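Local coordinates for PF04016 domain protein (Desulfitobacterium hafniense, PDB 3L5O) that is of unknown function but joins an enolase-like fold to a Rossmann-like one and may take part in heavy-metal chelation, at residues Val92-Gly97 with Val198-Pro203; Asp130-Ser135 with Thr216-Gly221; Ser164-Ser169 with Leu177-Phe182; Val190-Ala195 with Pro203-Leu208. One frame throughout, in Å; residues are numbered along the deposited sequence.

In the fold
Interaction 1 joins helix 91-105, probably of the enolase-like part, to the Rossmann-like part, where the other three contacts lie. Strands 189-193 and 214-218 are parallel neighbours in one mixed sheet, so interactions 2 and 4 are tied by backbone pairing, Thr216 O to Ile192 N at 2.8 Å. Interactions 1 and 4 share Pro203 and helix 202-208. Interaction 3 lies beside interaction 4, their centres about 11 Å apart, and the salt bridge from Glu181 OE2 to Arg204 NE (2.9 Å) bonds them. Interaction 3 also reaches interaction 1, where Trp168 NE1 approaches Asp199 OD2 at 2.9 Å, beside a bound imidazole that may mark a pocket.

Interaction 1 of 4, residues Val92-Gly97 with Val198-Pro203; sequences VEASIG and VDKTLP. With IMD (imidazole), chain D.
The ammonium group of Lys200 is gripped by three backbone carbonyls, one from Val198 within its own segment (NZ to O 2.8 Å) and two from Val86 and Ser88, while Ala94 CB touches the same NZ at 3.4 Å. The lysine chain folds back to get there, bent at chi2 and chi3 (70° and 73°), and its ammonium group forms a cation-pi contact with Trp89. Lys200 has left helix 195-199 with a positive phi, which turns the chain toward helix 202-208. Beside it, Val198 presses on helix 91-105. Its CG1 lies 3.8 Å from Ala94 CB, and CG2 rests near Ser95 CA. A methyl is all that Ala94 brings, and its small size lets the two backbones come close, with CA atoms 5.4 Å apart at Ala94 and Val198.

Asp199 points away from the first helix and serves the turn instead. Its OD1 takes the Thr201 hydroxyl on the syn side (OG1 to OD1 2.7 Å) and the Thr201 amide on the anti side, both from one face of the carboxylate; the amide bond makes an Asx turn. OD2 accepts from Trp168 NE1 and lies 2.7 Å from N3 of an imidazole, probably from the crystallisation liquor. With an alanine here, the Thr201 amide and hydroxyl and the Trp168 indole N-H would probably be left without the carboxylate that takes their bonds and the turn would be freer to move. The chemistry divides in two: methyls join the helices, while the cation binds the turn to the carbonyls of Val86 and Ser88 and the carboxylate holds the turn itself.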
loop_
_atom_site.group_PDB
_atom_site.type_symbol
_atom_site.label_atom_id
_atom_site.label_comp_id
_atom_site.label_asym_id
_atom_site.label_seq_id
_atom_site.Cartn_x
_atom_site.Cartn_y
_atom_site.Cartn_z
ATOM N N VAL A 92 -5.021 -4.838 -12.744
ATOM C CA VAL A 92 -3.747 -5.583 -12.843
ATOM C C VAL A 92 -2.593 -4.653 -13.309
ATOM O O VAL A 92 -1.485 -4.744 -12.829
ATOM C CB VAL A 92 -3.855 -6.801 -13.764
ATOM C CG1 VAL A 92 -2.498 -7.454 -13.958
ATOM C CG2 VAL A 92 -4.847 -7.796 -13.201
ATOM N N GLU A 93 -2.878 -3.780 -14.264
ATOM C CA GLU A 93 -1.933 -2.787 -14.735
ATOM C C GLU A 93 -1.598 -1.801 -13.611
ATOM O O GLU A 93 -0.437 -1.469 -13.392
ATOM C CB GLU A 93 -2.515 -2.084 -15.955
ATOM C CG GLU A 93 -1.681 -0.926 -16.444
ATOM C CD GLU A 93 -2.097 -0.394 -17.793
ATOM O OE1 GLU A 93 -2.887 -1.076 -18.488
ATOM O OE2 GLU A 93 -1.598 0.715 -18.161
ATOM N N ALA A 94 -2.614 -1.353 -12.881
ATOM C CA ALA A 94 -2.416 -0.416 -11.767
ATOM C C ALA A 94 -1.549 -1.017 -10.679
ATOM O O ALA A 94 -0.704 -0.329 -10.134
ATOM C CB ALA A 94 -3.737 0.037 -11.200
ATOM N N SER A 95 -1.690 -2.314 -10.436
ATOM C CA SER A 95 -0.883 -2.997 -9.420
ATOM C C SER A 95 0.595 -2.984 -9.806
ATOM O O SER A 95 1.439 -2.792 -8.969
ATOM C CB SER A 95 -1.391 -4.431 -9.148
ATOM O OG SER A 95 -0.955 -5.359 -10.133
ATOM N N ILE A 96 0.888 -3.144 -11.090
ATOM C CA ILE A 96 2.259 -3.024 -11.647
ATOM C C ILE A 96 2.841 -1.620 -11.468
ATOM O O ILE A 96 4.004 -1.467 -11.091
ATOM C CB ILE A 96 2.213 -3.429 -13.135
ATOM C CG1 ILE A 96 1.884 -4.931 -13.224
ATOM C CG2 ILE A 96 3.496 -3.122 -13.855
ATOM C CD1 ILE A 96 1.611 -5.437 -14.641
ATOM N N GLY A 97 2.027 -0.609 -11.749
ATOM C CA GLY A 97 2.354 0.777 -11.489
ATOM C C GLY A 97 2.712 1.037 -10.050
ATOM O O GLY A 97 3.655 1.750 -9.799
ATOM N N VAL A 198 -4.383 1.346 -5.711
ATOM C CA VAL A 198 -4.609 0.630 -6.959
ATOM C C VAL A 198 -6.019 0.846 -7.507
ATOM O O VAL A 198 -6.214 1.064 -8.703
ATOM C CB VAL A 198 -4.376 -0.882 -6.769
ATOM C CG1 VAL A 198 -4.795 -1.649 -8.018
ATOM C CG2 VAL A 198 -2.899 -1.184 -6.412
ATOM N N ASP A 199 -7.032 0.798 -6.656
ATOM C CA ASP A 199 -8.373 0.940 -7.213
ATOM C C ASP A 199 -8.903 2.393 -7.270
ATOM O O ASP A 199 -9.998 2.634 -7.766
ATOM C CB ASP A 199 -9.355 -0.064 -6.580
ATOM C CG ASP A 199 -9.484 0.102 -5.151
ATOM O OD1 ASP A 199 -9.231 1.249 -4.701
ATOM O OD2 ASP A 199 -9.851 -0.839 -4.395
ATOM N N LYS A 200 -8.086 3.348 -6.837
ATOM C CA LYS A 200 -8.406 4.784 -6.936
ATOM C C LYS A 200 -9.526 5.237 -6.001
ATOM O O LYS A 200 -10.120 6.290 -6.189
ATOM C CB LYS A 200 -8.668 5.218 -8.385
ATOM C CG LYS A 200 -7.441 5.832 -9.125
ATOM C CD LYS A 200 -6.335 4.847 -9.451
ATOM C CE LYS A 200 -6.736 3.910 -10.605
ATOM N NZ LYS A 200 -5.674 2.844 -10.737
ATOM N N THR A 201 -9.771 4.466 -4.950
ATOM C CA THR A 201 -10.696 4.894 -3.880
ATOM C C THR A 201 -10.011 5.831 -2.904
ATOM O O THR A 201 -10.684 6.560 -2.162
ATOM C CB THR A 201 -11.271 3.679 -3.115
ATOM O OG1 THR A 201 -10.213 2.810 -2.672
ATOM C CG2 THR A 201 -12.151 2.860 -4.036
ATOM N N LEU A 202 -8.679 5.820 -2.902
ATOM C CA LEU A 202 -7.921 6.512 -1.866
ATOM C C LEU A 202 -8.251 8.008 -1.751
ATOM O O LEU A 202 -8.472 8.470 -0.659
ATOM C CB LEU A 202 -6.404 6.305 -2.032
ATOM C CG LEU A 202 -5.509 6.948 -0.965
ATOM C CD1 LEU A 202 -5.771 6.387 0.413
ATOM C CD2 LEU A 202 -4.030 6.734 -1.313
ATOM N N PRO A 203 -8.248 8.783 -2.834
ATOM C CA PRO A 203 -8.464 10.232 -2.662
ATOM C C PRO A 203 -9.795 10.532 -1.959
ATOM O O PRO A 203 -9.805 11.363 -1.057
ATOM C CB PRO A 203 -8.397 10.775 -4.083
ATOM C CG PRO A 203 -7.604 9.732 -4.871
ATOM C CD PRO A 203 -7.960 8.415 -4.249
HETATM N N1 IMD D . -10.367 -1.759 -0.362
HETATM C C2 IMD D . -9.370 -1.234 -1.116
HETATM N N3 IMD D . -9.853 -0.165 -1.769
HETATM C C4 IMD D . -11.147 -0.005 -1.443
HETATM C C5 IMD D . -11.477 -1.020 -0.554
#

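Interaction 2 of 4, residues Asp130-Ser135 with Thr216-Gly221; sequences DPFIMS and TLVGPG. With EDO (1,2-ethanediol), chain G.
A short helix, 131-134, sits over the end of strand 214-218 of the Rossmann-like sheet, with Pro131 and Phe132 meeting Val218. Pro131 CG lies 3.9 Å from Val218 CG1, and the same ring carbon also nears CG2, so this one carbon sits against both valine methyls. The adjoining CB grazes Thr216 CG2. Phe132 reaches the valine with its far end: CE2 is 4.2 Å from Val218 CG1, an oblique approach to the ring. Its CG stands anti to the carbonyl carbon (chi1 -62°), which swings the ring toward the strand, where Phe150 meets it edge-to-face and Tyr191 also touches it.

The helix opens with an N-cap. Asp130 OD1 accepts from two backbone amides, Phe132 N at 2.9 Å nearly along the C-O bond and Ile133 N at 3.2 Å from above the carboxylate plane. Pro131 suits the first turn of a helix, since an amide hydrogen is not needed there, and Val218 suits a strand because beta-branching favours extended backbone. Replacing Asp130 by a leucine would probably leave those two amides without their cap and let the first turn fray. The other carboxylate oxygen, OD2, makes a weak bond to O1 of 1,2-ethanediol, probably from the crystallisation liquor, and a long, weak ion pair to Lys265, which also binds the diol. The diol's C1 lies 3.8 Å from Val218 CG1. At the far end, Ser135 OG donates to Pro131 O (2.6 Å) in the carbonyl plane, closing the turn, and pairs with Tyr191 OH.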
loop_
_atom_site.group_PDB
_atom_site.type_symbol
_atom_site.label_atom_id
_atom_site.label_comp_id
_atom_site.label_asym_id
_atom_site.label_seq_id
_atom_site.Cartn_x
_atom_site.Cartn_y
_atom_site.Cartn_z
ATOM N N ASP A 130 3.861 -3.566 13.798
ATOM C CA ASP A 130 2.495 -3.655 13.289
ATOM C C ASP A 130 1.733 -2.409 13.728
ATOM O O ASP A 130 1.721 -2.105 14.920
ATOM C CB ASP A 130 1.859 -4.910 13.910
ATOM C CG ASP A 130 0.457 -5.184 13.414
ATOM O OD1 ASP A 130 -0.444 -4.342 13.607
ATOM O OD2 ASP A 130 0.156 -6.246 12.845
ATOM N N PRO A 131 1.071 -1.699 12.817
ATOM C CA PRO A 131 0.457 -0.411 13.164
ATOM C C PRO A 131 -0.778 -0.547 14.049
ATOM O O PRO A 131 -1.119 0.398 14.766
ATOM C CB PRO A 131 0.078 0.176 11.803
ATOM C CG PRO A 131 -0.114 -0.976 10.941
ATOM C CD PRO A 131 0.808 -2.061 11.420
ATOM N N PHE A 132 -1.442 -1.697 13.981
ATOM C CA PHE A 132 -2.665 -1.923 14.756
ATOM C C PHE A 132 -2.275 -2.162 16.211
ATOM O O PHE A 132 -2.856 -1.573 17.120
ATOM C CB PHE A 132 -3.479 -3.085 14.174
ATOM C CG PHE A 132 -3.949 -2.847 12.750
ATOM C CD1 PHE A 132 -4.850 -1.833 12.463
ATOM C CD2 PHE A 132 -3.468 -3.626 11.695
ATOM C CE1 PHE A 132 -5.270 -1.595 11.138
ATOM C CE2 PHE A 132 -3.886 -3.403 10.389
ATOM C CZ PHE A 132 -4.797 -2.398 10.110
ATOM N N ILE A 133 -1.243 -2.977 16.410
ATOM C CA ILE A 133 -0.669 -3.215 17.734
ATOM C C ILE A 133 -0.036 -1.972 18.323
ATOM O O ILE A 133 -0.248 -1.666 19.494
ATOM C CB ILE A 133 0.343 -4.367 17.677
ATOM C CG1 ILE A 133 -0.408 -5.697 17.585
ATOM C CG2 ILE A 133 1.252 -4.385 18.923
ATOM C CD1 ILE A 133 0.370 -6.759 16.866
HETATM N N MSE A 134 0.736 -1.257 17.524
HETATM C CA MSE A 134 1.318 0.012 17.948
HETATM C C MSE A 134 0.316 0.988 18.551
HETATM O O MSE A 134 0.667 1.749 19.440
HETATM C CB MSE A 134 1.914 0.741 16.753
HETATM C CG MSE A 134 3.280 0.307 16.302
HETATM SE SE MSE A 134 3.713 1.468 14.757
HETATM C CE MSE A 134 5.063 2.644 15.668
ATOM N N SER A 135 -0.910 1.012 18.024
ATOM C CA SER A 135 -1.875 2.056 18.382
ATOM C C SER A 135 -3.037 1.577 19.257
ATOM O O SER A 135 -4.054 2.254 19.349
ATOM C CB SER A 135 -2.387 2.762 17.116
ATOM O OG SER A 135 -2.814 1.842 16.132
ATOM N N THR A 216 -3.764 6.350 8.509
ATOM C CA THR A 216 -2.629 5.475 8.219
ATOM C C THR A 216 -2.926 4.658 6.987
ATOM O O THR A 216 -4.026 4.120 6.878
ATOM C CB THR A 216 -2.419 4.509 9.402
ATOM O OG1 THR A 216 -2.186 5.249 10.608
ATOM C CG2 THR A 216 -1.175 3.649 9.241
ATOM N N LEU A 217 -1.973 4.592 6.054
ATOM C CA LEU A 217 -1.997 3.676 4.892
ATOM C C LEU A 217 -1.182 2.466 5.238
ATOM O O LEU A 217 -0.086 2.613 5.755
ATOM C CB LEU A 217 -1.429 4.352 3.656
ATOM C CG LEU A 217 -1.753 3.719 2.304
ATOM C CD1 LEU A 217 -3.184 3.940 1.939
ATOM C CD2 LEU A 217 -0.825 4.373 1.244
ATOM N N VAL A 218 -1.745 1.268 5.046
ATOM C CA VAL A 218 -1.167 0.041 5.591
ATOM C C VAL A 218 -1.117 -1.058 4.559
ATOM O O VAL A 218 -2.076 -1.282 3.815
ATOM C CB VAL A 218 -2.036 -0.560 6.783
ATOM C CG1 VAL A 218 -1.367 -1.802 7.384
ATOM C CG2 VAL A 218 -2.287 0.446 7.841
ATOM N N GLY A 219 -0.024 -1.809 4.573
ATOM C CA GLY A 219 0.084 -3.016 3.797
ATOM C C GLY A 219 1.403 -3.014 3.025
ATOM O O GLY A 219 2.100 -2.009 2.964
ATOM N N PRO A 220 1.734 -4.158 2.451
ATOM C CA PRO A 220 2.987 -4.346 1.721
ATOM C C PRO A 220 3.209 -3.410 0.526
ATOM O O PRO A 220 4.369 -3.115 0.195
ATOM C CB PRO A 220 2.870 -5.794 1.241
ATOM C CG PRO A 220 1.958 -6.430 2.205
ATOM C CD PRO A 220 0.943 -5.408 2.513
ATOM N N GLY A 221 2.116 -2.957 -0.092
ATOM C CA GLY A 221 2.121 -2.029 -1.199
ATOM C C GLY A 221 2.066 -0.543 -0.839
ATOM O O GLY A 221 1.841 0.310 -1.703
HETATM C C1 EDO G . -0.459 -4.750 9.588
HETATM O O1 EDO G . 0.686 -5.072 10.350
HETATM C C2 EDO G . -0.581 -5.697 8.416
HETATM O O2 EDO G . -1.629 -6.612 8.669
#

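Interaction 3 of 4, residues Ser164-Ser169 with Leu177-Phe182; sequences SILEWS and LPASEF
Leu166, near the end of strand 162-167, drives its CD2 methyl into the start of the next helix, where it lies 3.7 Å from Ser180 CB and close to Ala179 CB. The fit is tight: CD2 also comes to 3.4 Å from Ser180 CA, and the branch is turned to an unusual chi2 of 92°, so the exact placing of this methyl may be doubtful. Small residues at Ala179 and Ser180 leave the leucine its place. Leu166 CB meets Leu177 CD1 more loosely.

Glu167 turns its side chain away; its OE1 accepts from Glu171 N, while its carbonyl faces the Leu177 backbone. Trp168 then swings its indole back over Leu177. The CD2 methyl of the leucine lies over one face, 3.5 Å from the centroid of the six-membered ring and 14° off its normal, a CH-pi contact. Leu177 brings this methyl up with CG anti to its backbone N (chi1 -157°). Arg61 adds a cation-pi contact to the indole. A water joins the backbones, donating to Trp168 O at 2.7 Å and accepting from Leu177 N.

On the second segment, Leu177 O is held twice by Ser180, from its amide and from its hydroxyl, the latter at 2.8 Å nearly in line with the carbonyl. Serine suits the place because its short hydroxyl can reach back to a carbonyl three residues earlier. Strand 162-167, the connection to the parallel edge strand 175-176 and the helix 180-183 make up the outer edge of a Rossmann-like sheet, where the chain leaves edge strand 175-176, passes through helix 180-183 and crosses back to strand 189-193.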
loop_
_atom_site.group_PDB
_atom_site.type_symbol
_atom_site.label_atom_id
_atom_site.label_comp_id
_atom_site.label_asym_id
_atom_site.label_seq_id
_atom_site.Cartn_x
_atom_site.Cartn_y
_atom_site.Cartn_z
ATOM N N SER A 164 -15.266 -0.082 13.121
ATOM C CA SER A 164 -15.951 -0.421 11.864
ATOM C C SER A 164 -14.969 -0.833 10.775
ATOM O O SER A 164 -14.036 -0.074 10.465
ATOM C CB SER A 164 -16.745 0.752 11.347
ATOM O OG SER A 164 -17.671 1.212 12.291
ATOM N N ILE A 165 -15.206 -2.014 10.196
ATOM C CA ILE A 165 -14.424 -2.570 9.087
ATOM C C ILE A 165 -15.272 -2.456 7.838
ATOM O O ILE A 165 -16.448 -2.796 7.872
ATOM C CB ILE A 165 -13.994 -4.028 9.340
ATOM C CG1 ILE A 165 -13.044 -4.088 10.551
ATOM C CG2 ILE A 165 -13.236 -4.614 8.079
ATOM C CD1 ILE A 165 -12.869 -5.435 11.120
ATOM N N LEU A 166 -14.680 -1.894 6.787
ATOM C CA LEU A 166 -15.308 -1.648 5.477
ATOM C C LEU A 166 -14.507 -2.388 4.454
ATOM O O LEU A 166 -13.289 -2.262 4.436
ATOM C CB LEU A 166 -15.282 -0.165 5.148
ATOM C CG LEU A 166 -16.098 0.788 6.025
ATOM C CD1 LEU A 166 -15.279 1.370 7.183
ATOM C CD2 LEU A 166 -16.598 1.893 5.199
ATOM N N GLU A 167 -15.173 -3.190 3.617
ATOM C CA GLU A 167 -14.517 -3.947 2.533
ATOM C C GLU A 167 -15.379 -3.958 1.267
ATOM O O GLU A 167 -16.593 -3.816 1.328
ATOM C CB GLU A 167 -14.309 -5.398 2.967
ATOM C CG GLU A 167 -13.445 -5.594 4.213
ATOM C CD GLU A 167 -13.609 -6.976 4.831
ATOM O OE1 GLU A 167 -14.750 -7.401 5.019
ATOM O OE2 GLU A 167 -12.596 -7.633 5.149
ATOM N N TRP A 168 -14.762 -4.180 0.111
ATOM C CA TRP A 168 -15.491 -4.374 -1.157
ATOM C C TRP A 168 -16.453 -5.493 -1.048
ATOM O O TRP A 168 -17.578 -5.366 -1.511
ATOM C CB TRP A 168 -14.548 -4.686 -2.336
ATOM C CG TRP A 168 -13.952 -3.482 -2.968
ATOM C CD1 TRP A 168 -12.613 -3.157 -3.041
ATOM C CD2 TRP A 168 -14.654 -2.426 -3.642
ATOM N NE1 TRP A 168 -12.450 -1.965 -3.712
ATOM C CE2 TRP A 168 -13.678 -1.489 -4.094
ATOM C CE3 TRP A 168 -16.012 -2.160 -3.908
ATOM C CZ2 TRP A 168 -14.017 -0.317 -4.791
ATOM C CZ3 TRP A 168 -16.354 -0.986 -4.614
ATOM C CH2 TRP A 168 -15.352 -0.076 -5.037
ATOM N N SER A 169 -16.001 -6.604 -0.470
ATOM C CA SER A 169 -16.813 -7.795 -0.316
ATOM C C SER A 169 -16.814 -8.149 1.150
ATOM O O SER A 169 -15.988 -8.939 1.597
ATOM C CB SER A 169 -16.240 -8.975 -1.140
ATOM O OG SER A 169 -16.178 -8.669 -2.525
ATOM N N LEU A 177 -18.187 -1.066 1.104
ATOM C CA LEU A 177 -17.443 0.129 0.880
ATOM C C LEU A 177 -18.234 1.447 0.746
ATOM O O LEU A 177 -17.767 2.470 1.232
ATOM C CB LEU A 177 -16.503 -0.071 -0.330
ATOM C CG LEU A 177 -15.355 0.908 -0.246
ATOM C CD1 LEU A 177 -14.477 0.596 0.977
ATOM C CD2 LEU A 177 -14.535 0.916 -1.570
ATOM N N PRO A 178 -19.414 1.468 0.133
ATOM C CA PRO A 178 -20.212 2.708 0.134
ATOM C C PRO A 178 -20.532 3.277 1.540
ATOM O O PRO A 178 -20.901 4.443 1.652
ATOM C CB PRO A 178 -21.494 2.298 -0.627
ATOM C CG PRO A 178 -21.087 1.138 -1.503
ATOM C CD PRO A 178 -20.068 0.409 -0.657
ATOM N N ALA A 179 -20.423 2.468 2.586
ATOM C CA ALA A 179 -20.638 2.930 3.944
ATOM C C ALA A 179 -19.558 3.895 4.421
ATOM O O ALA A 179 -19.756 4.579 5.396
ATOM C CB ALA A 179 -20.777 1.749 4.918
ATOM N N SER A 180 -18.444 3.968 3.718
ATOM C CA SER A 180 -17.390 4.954 3.993
ATOM C C SER A 180 -17.912 6.376 4.064
ATOM O O SER A 180 -17.503 7.132 4.938
ATOM C CB SER A 180 -16.276 4.832 2.957
ATOM O OG SER A 180 -16.751 5.086 1.664
ATOM N N GLU A 181 -18.840 6.728 3.174
ATOM C CA GLU A 181 -19.436 8.053 3.160
ATOM C C GLU A 181 -20.158 8.393 4.471
ATOM O O GLU A 181 -20.243 9.568 4.866
ATOM C CB GLU A 181 -20.421 8.193 1.988
ATOM C CG GLU A 181 -19.793 8.167 0.601
ATOM C CD GLU A 181 -19.109 9.468 0.221
ATOM O OE1 GLU A 181 -19.462 10.524 0.796
ATOM O OE2 GLU A 181 -18.216 9.436 -0.641
ATOM N N PHE A 182 -20.687 7.355 5.106
ATOM C CA PHE A 182 -21.491 7.468 6.298
ATOM C C PHE A 182 -20.629 7.330 7.554
ATOM O O PHE A 182 -20.892 7.957 8.543
ATOM C CB PHE A 182 -22.611 6.410 6.295
ATOM C CG PHE A 182 -23.622 6.588 5.184
ATOM C CD1 PHE A 182 -23.333 6.198 3.896
ATOM C CD2 PHE A 182 -24.840 7.190 5.428
ATOM C CE1 PHE A 182 -24.261 6.380 2.867
ATOM C CE2 PHE A 182 -25.767 7.357 4.409
ATOM C CZ PHE A 182 -25.469 6.943 3.129
HETATM O O HOH W 1 -18.650 -2.948 -1.235
#

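Interaction 4 of 4, residues Val190-Ala195 with Pro203-Leu208; sequences VYITCA and PRLLEL
Leu205 meets Ile192 with two of its carbons. Its CD1 methyl lies 3.7 Å from Ile192 CG2, and its CB, which points toward the strand, is 3.9 Å from Ile192 CD1. The remainder of this leucine spreads over Val147, Ser180 and Leu184, so it plugs the space between the sheet and the neighbouring helix 180-183.

Leu206 follows with its CB turned away from the strand, yet its branched end comes back: CD2 is 4.0 Å from Ile192 CD1, and it also lies on Ile215. The two leucines thus meet the delta methyl from directions roughly at right angles. For Ile192 this works because CG1, anti to the carbonyl carbon (chi1 -57°), carries CD1 to the helix while CG2 meets Leu205 separately. A beta-branched residue suits the strand, and leucines suit the helix, where branching comes one carbon later. Leu208 continues the buried side toward Ser180 and Glu181, its amide bonded to Arg204 O at 2.9 Å in ordinary helical fashion.

On the strand, Thr193 turns away from the helix and uses its OG1 to accept from Ala195 N (3.1 Å, N-H to acceptor angle 158°), capping the next helix, 195-199. Strand 189-193, the helices 195-199 and 202-208, and the neighbouring parallel strand 214-218 form a beta-alpha-beta crossover of the Rossmann-like fold, with Ile192 packed beneath its helix.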
loop_
_atom_site.group_PDB
_atom_site.type_symbol
_atom_site.label_atom_id
_atom_site.label_comp_id
_atom_site.label_asym_id
_atom_site.label_seq_id
_atom_site.Cartn_x
_atom_site.Cartn_y
_atom_site.Cartn_z
ATOM N N VAL A 190 -8.344 6.386 11.411
ATOM C CA VAL A 190 -8.668 5.635 10.192
ATOM C C VAL A 190 -7.429 4.926 9.653
ATOM O O VAL A 190 -6.360 5.515 9.569
ATOM C CB VAL A 190 -9.246 6.575 9.112
ATOM C CG1 VAL A 190 -9.504 5.824 7.832
ATOM C CG2 VAL A 190 -10.518 7.235 9.617
ATOM N N TYR A 191 -7.585 3.655 9.314
ATOM C CA TYR A 191 -6.577 2.868 8.606
ATOM C C TYR A 191 -7.119 2.423 7.258
ATOM O O TYR A 191 -8.234 1.896 7.173
ATOM C CB TYR A 191 -6.216 1.608 9.416
ATOM C CG TYR A 191 -5.805 1.932 10.810
ATOM C CD1 TYR A 191 -6.779 2.217 11.776
ATOM C CD2 TYR A 191 -4.462 1.997 11.178
ATOM C CE1 TYR A 191 -6.439 2.559 13.056
ATOM C CE2 TYR A 191 -4.104 2.323 12.495
ATOM C CZ TYR A 191 -5.109 2.612 13.424
ATOM O OH TYR A 191 -4.826 2.968 14.722
ATOM N N ILE A 192 -6.321 2.573 6.209
ATOM C CA ILE A 192 -6.756 2.257 4.872
ATOM C C ILE A 192 -5.717 1.353 4.215
ATOM O O ILE A 192 -4.534 1.691 4.149
ATOM C CB ILE A 192 -6.934 3.535 4.017
ATOM C CG1 ILE A 192 -7.921 4.522 4.651
ATOM C CG2 ILE A 192 -7.421 3.183 2.597
ATOM C CD1 ILE A 192 -7.793 5.939 4.068
ATOM N N THR A 193 -6.178 0.228 3.699
ATOM C CA THR A 193 -5.357 -0.613 2.874
ATOM C C THR A 193 -4.726 0.094 1.658
ATOM O O THR A 193 -5.341 0.924 0.973
ATOM C CB THR A 193 -6.145 -1.817 2.381
ATOM O OG1 THR A 193 -5.316 -2.577 1.499
ATOM C CG2 THR A 193 -7.400 -1.393 1.507
ATOM N N CYS A 194 -3.488 -0.280 1.378
ATOM C CA CYS A 194 -2.740 0.304 0.259
ATOM C C CYS A 194 -3.379 -0.152 -1.071
ATOM O O CYS A 194 -3.116 0.447 -2.109
ATOM C CB CYS A 194 -1.273 -0.114 0.345
ATOM S SG CYS A 194 -1.032 -1.912 0.255
ATOM N N ALA A 195 -4.245 -1.183 -1.033
ATOM C CA ALA A 195 -5.056 -1.559 -2.214
ATOM C C ALA A 195 -5.886 -0.389 -2.731
ATOM O O ALA A 195 -6.293 -0.399 -3.883
ATOM C CB ALA A 195 -5.978 -2.749 -1.920
ATOM N N PRO A 203 -8.248 8.783 -2.834
ATOM C CA PRO A 203 -8.464 10.232 -2.662
ATOM C C PRO A 203 -9.795 10.532 -1.959
ATOM O O PRO A 203 -9.805 11.363 -1.057
ATOM C CB PRO A 203 -8.397 10.775 -4.083
ATOM C CG PRO A 203 -7.604 9.732 -4.871
ATOM C CD PRO A 203 -7.960 8.415 -4.249
ATOM N N ARG A 204 -10.882 9.838 -2.290
ATOM C CA ARG A 204 -12.158 10.139 -1.639
ATOM C C ARG A 204 -12.106 9.705 -0.167
ATOM O O ARG A 204 -12.566 10.410 0.719
ATOM C CB ARG A 204 -13.338 9.482 -2.360
ATOM C CG ARG A 204 -14.686 9.776 -1.667
ATOM C CD ARG A 204 -14.934 11.269 -1.496
ATOM N NE ARG A 204 -16.218 11.528 -0.865
ATOM C CZ ARG A 204 -16.637 12.737 -0.476
ATOM N NH1 ARG A 204 -15.870 13.790 -0.636
ATOM N NH2 ARG A 204 -17.811 12.868 0.117
ATOM N N LEU A 205 -11.495 8.553 0.091
ATOM C CA LEU A 205 -11.344 8.072 1.450
ATOM C C LEU A 205 -10.591 9.059 2.314
ATOM O O LEU A 205 -10.962 9.284 3.460
ATOM C CB LEU A 205 -10.619 6.727 1.482
ATOM C CG LEU A 205 -11.387 5.552 0.885
ATOM C CD1 LEU A 205 -10.540 4.299 0.904
ATOM C CD2 LEU A 205 -12.731 5.287 1.566
ATOM N N LEU A 206 -9.521 9.610 1.769
ATOM C CA LEU A 206 -8.767 10.677 2.450
ATOM C C LEU A 206 -9.606 11.899 2.778
ATOM O O LEU A 206 -9.496 12.435 3.881
ATOM C CB LEU A 206 -7.515 11.068 1.642
ATOM C CG LEU A 206 -6.451 9.946 1.537
ATOM C CD1 LEU A 206 -5.207 10.439 0.818
ATOM C CD2 LEU A 206 -6.107 9.405 2.915
ATOM N N GLU A 207 -10.432 12.351 1.839
ATOM C CA GLU A 207 -11.327 13.490 2.083
ATOM C C GLU A 207 -12.383 13.168 3.144
ATOM O O GLU A 207 -12.659 13.982 4.021
ATOM C CB GLU A 207 -11.983 13.944 0.779
ATOM C CG GLU A 207 -12.956 15.113 0.922
ATOM C CD GLU A 207 -12.293 16.491 1.083
ATOM O OE1 GLU A 207 -11.051 16.569 1.217
ATOM O OE2 GLU A 207 -13.032 17.501 1.072
ATOM N N LEU A 208 -12.953 11.968 3.103
ATOM C CA LEU A 208 -13.907 11.570 4.113
ATOM C C LEU A 208 -13.296 11.523 5.514
ATOM O O LEU A 208 -13.985 11.778 6.500
ATOM C CB LEU A 208 -14.479 10.185 3.770
ATOM C CG LEU A 208 -15.370 10.171 2.546
ATOM C CD1 LEU A 208 -15.665 8.744 2.143
ATOM C CD2 LEU A 208 -16.614 10.938 2.847
#